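Local coordinates for transcriptional regulator, TetR family (Vibrio parahaemolyticus, PDB 3HE0), which probably binds regulatory DNA through a helix-turn-helix motif and acts as a transcription factor of the TetR family, at residues 73-78 against 129-134. Numbering follows the deposited sequence.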
ATOM      1  N   ALA A  73      15.646   6.036  -6.793  1.00 33.74           N
ATOM      2  CA  ALA A  73      14.646   6.897  -7.398  1.00 33.29           C
ATOM      3  C   ALA A  73      14.148   7.951  -6.325  1.00 33.38           C
ATOM      4  O   ALA A  73      14.159   9.170  -6.543  1.00 32.38           O
ATOM      5  CB  ALA A  73      13.520   6.069  -7.934  1.00 33.30           C
ATOM      6  N   VAL A  74      13.788   7.456  -5.149  1.00 32.63           N
ATOM      7  CA  VAL A  74      13.310   8.302  -4.075  1.00 32.80           C
ATOM      8  C   VAL A  74      14.309   9.408  -3.743  1.00 32.90           C
ATOM      9  O   VAL A  74      13.932  10.531  -3.460  1.00 32.45           O
ATOM     10  CB  VAL A  74      13.051   7.495  -2.815  1.00 32.42           C
ATOM     11  CG1 VAL A  74      12.777   8.445  -1.623  1.00 32.98           C
ATOM     12  CG2 VAL A  74      11.886   6.542  -3.048  1.00 32.42           C
ATOM     13  N   GLN A  75      15.589   9.089  -3.792  1.00 33.41           N
ATOM     14  CA  GLN A  75      16.605  10.040  -3.365  1.00 33.76           C
ATOM     15  C   GLN A  75      17.241  10.843  -4.497  1.00 33.58           C
ATOM     16  O   GLN A  75      18.169  11.610  -4.249  1.00 34.43           O
ATOM     17  CB  GLN A  75      17.621   9.304  -2.496  1.00 34.32           C
ATOM     18  CG  GLN A  75      16.930   8.808  -1.189  1.00 35.46           C
ATOM     19  CD  GLN A  75      17.721   7.734  -0.446  1.00 37.68           C
ATOM     20  OE1 GLN A  75      18.041   7.878   0.742  1.00 38.21           O
ATOM     21  NE2 GLN A  75      18.045   6.664  -1.146  1.00 38.89           N
ATOM     22  N   ALA A  76      16.704  10.725  -5.714  1.00 32.97           N
ATOM     23  CA  ALA A  76      17.316  11.344  -6.882  1.00 33.38           C
ATOM     24  C   ALA A  76      17.218  12.859  -6.778  1.00 33.40           C
ATOM     25  O   ALA A  76      16.166  13.399  -6.448  1.00 33.57           O
ATOM     26  CB  ALA A  76      16.656  10.837  -8.183  1.00 33.04           C
ATOM     27  N   GLY A  77      18.332  13.533  -7.017  1.00 33.32           N
ATOM     28  CA  GLY A  77      18.386  14.974  -6.955  1.00 33.40           C
ATOM     29  C   GLY A  77      18.469  15.560  -5.564  1.00 33.97           C
ATOM     30  O   GLY A  77      18.481  16.773  -5.411  1.00 34.13           O
ATOM     31  N   VAL A  78      18.501  14.730  -4.529  1.00 34.94           N
ATOM     32  CA  VAL A  78      18.622  15.280  -3.186  1.00 35.57           C
ATOM     33  C   VAL A  78      20.086  15.553  -2.897  1.00 36.63           C
ATOM     34  O   VAL A  78      20.927  14.709  -3.156  1.00 36.27           O
ATOM     35  CB  VAL A  78      18.091  14.319  -2.127  1.00 35.24           C
ATOM     36  CG1 VAL A  78      18.283  14.900  -0.744  1.00 34.48           C
ATOM     37  CG2 VAL A  78      16.641  14.021  -2.395  1.00 35.43           C
ATOM     38  N   LYS A 129      18.940   0.141   5.219  1.00 40.32           N
ATOM     39  CA  LYS A 129      20.242   0.735   4.898  1.00 39.25           C
ATOM     40  C   LYS A 129      20.284   1.557   3.589  1.00 37.46           C
ATOM     41  O   LYS A 129      21.040   2.527   3.485  1.00 37.23           O
ATOM     42  CB  LYS A 129      21.313  -0.361   4.853  1.00 39.70           C
ATOM     43  CG  LYS A 129      21.573  -0.987   6.212  1.00 40.97           C
ATOM     44  CD  LYS A 129      22.667  -2.046   6.182  1.00 42.19           C
ATOM     45  CE  LYS A 129      22.857  -2.644   7.576  1.00 42.82           C
ATOM     46  NZ  LYS A 129      24.189  -3.278   7.754  1.00 42.73           N
HETATM   47  N   MSE A 130      19.463   1.193   2.609  1.00 35.62           N
HETATM   48  CA  MSE A 130      19.443   1.886   1.314  1.00 34.07           C
HETATM   49  C   MSE A 130      18.836   3.301   1.330  1.00 32.12           C
HETATM   50  O   MSE A 130      19.027   4.050   0.390  1.00 31.47           O
HETATM   51  CB  MSE A 130      18.686   1.040   0.294  1.00 34.38           C
HETATM   52  CG  MSE A 130      19.218  -0.363   0.124  1.00 36.42           C
HETATM   53 SE   MSE A 130      18.064  -1.524  -0.951  1.00 41.73          SE
HETATM   54  CE  MSE A 130      19.010  -3.230  -0.711  1.00 35.44           C
ATOM     55  N   PHE A 131      18.107   3.671   2.378  1.00 30.50           N
ATOM     56  CA  PHE A 131      17.433   4.983   2.437  1.00 29.16           C
ATOM     57  C   PHE A 131      18.173   5.971   3.344  1.00 28.41           C
ATOM     58  O   PHE A 131      17.567   6.657   4.163  1.00 27.68           O
ATOM     59  CB  PHE A 131      15.969   4.796   2.881  1.00 29.23           C
ATOM     60  CG  PHE A 131      15.141   4.079   1.867  1.00 28.38           C
ATOM     61  CD1 PHE A 131      14.531   4.772   0.838  1.00 28.24           C
ATOM     62  CD2 PHE A 131      15.028   2.701   1.891  1.00 29.93           C
ATOM     63  CE1 PHE A 131      13.799   4.102  -0.151  1.00 28.67           C
ATOM     64  CE2 PHE A 131      14.293   2.017   0.900  1.00 29.74           C
ATOM     65  CZ  PHE A 131      13.674   2.734  -0.114  1.00 30.19           C
ATOM     66  N   ALA A 132      19.498   6.039   3.184  1.00 27.54           N
ATOM     67  CA  ALA A 132      20.341   6.811   4.093  1.00 26.98           C
ATOM     68  C   ALA A 132      20.004   8.303   4.102  1.00 26.57           C
ATOM     69  O   ALA A 132      20.031   8.938   5.162  1.00 25.68           O
ATOM     70  CB  ALA A 132      21.858   6.578   3.779  1.00 26.70           C
ATOM     71  N   GLN A 133      19.672   8.865   2.937  1.00 26.73           N
ATOM     72  CA  GLN A 133      19.274  10.273   2.887  1.00 27.29           C
ATOM     73  C   GLN A 133      17.889  10.524   3.508  1.00 26.47           C
ATOM     74  O   GLN A 133      17.643  11.613   4.004  1.00 26.65           O
ATOM     75  CB  GLN A 133      19.371  10.846   1.468  1.00 28.21           C
ATOM     76  CG  GLN A 133      20.814  11.099   0.998  1.00 30.52           C
ATOM     77  CD  GLN A 133      20.854  11.909  -0.284  1.00 33.69           C
ATOM     78  OE1 GLN A 133      20.268  11.519  -1.297  1.00 36.38           O
ATOM     79  NE2 GLN A 133      21.534  13.050  -0.247  1.00 34.74           N
ATOM     80  N   VAL A 134      17.005   9.529   3.553  1.00 26.14           N
ATOM     81  CA  VAL A 134      15.688   9.749   4.219  1.00 25.69           C
ATOM     82  C   VAL A 134      15.935   9.852   5.727  1.00 26.44           C
ATOM     83  O   VAL A 134      15.398  10.725   6.425  1.00 25.38           O
ATOM     84  CB  VAL A 134      14.671   8.621   3.920  1.00 25.20           C
ATOM     85  CG1 VAL A 134      13.352   8.844   4.677  1.00 22.26           C
ATOM     86  CG2 VAL A 134      14.422   8.537   2.429  1.00 25.11           C
TER
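Gln-75 and Gln-133 face each other with their CA atoms 6.8 Å apart, where the chain leaves helix 55-74 through a type II beta turn, Gln-75 to Val-78, and where helix 132-143 begins behind its N-cap residue Phe-131. These two carry the contact, Gln-75 with the largest share, since a glutamine amide can accept at one corner and donate at the other. Its CG lies beside the backbone N (chi1 -65°) and the chain then runs out extended, bringing OE1 to the first turn of helix 132-143, where the N-H of Gln-133 has no preceding turn to bond. OE1 takes two weak hydrogen bonds there, from Gln-133 N at 2.9 Å and from Val-134 N at 3.4 Å, the latter shared with Phe-131 O. NE2 gives a straighter bond (160°) to Met-130 O at 3.2 Å, close to both the carbonyl and the amide plane, and also bonds Ala-71 O; bonds at both corners, those of OE1 weak, should limit the amide's rotation. Gln-133 answers in the other direction: its amide, turned 55° from that of Gln-75, lies against Val-78, and NE2 bonds Asp-80 OD1 besides a weak bond to Val-78 O at 3.4 Å. Gly-77 takes the turn's positive-phi position without strain. Next to the polar groups, buried Val-74 brings CG2 to the ring edge of Phe-131, 4.2 Å from CE1, and CG1 near buried Val-134; short branched apolar side chains suit such a place. Met-91 of helix 84-97 touches Gln-75, Val-78 and Gln-133, while selenomethionine Met-130 and Phe-131 rest on helix 55-74; the contact ties the end of the long helix following the predicted DNA-binding motif to the short break between helices 117-129 and 132-143.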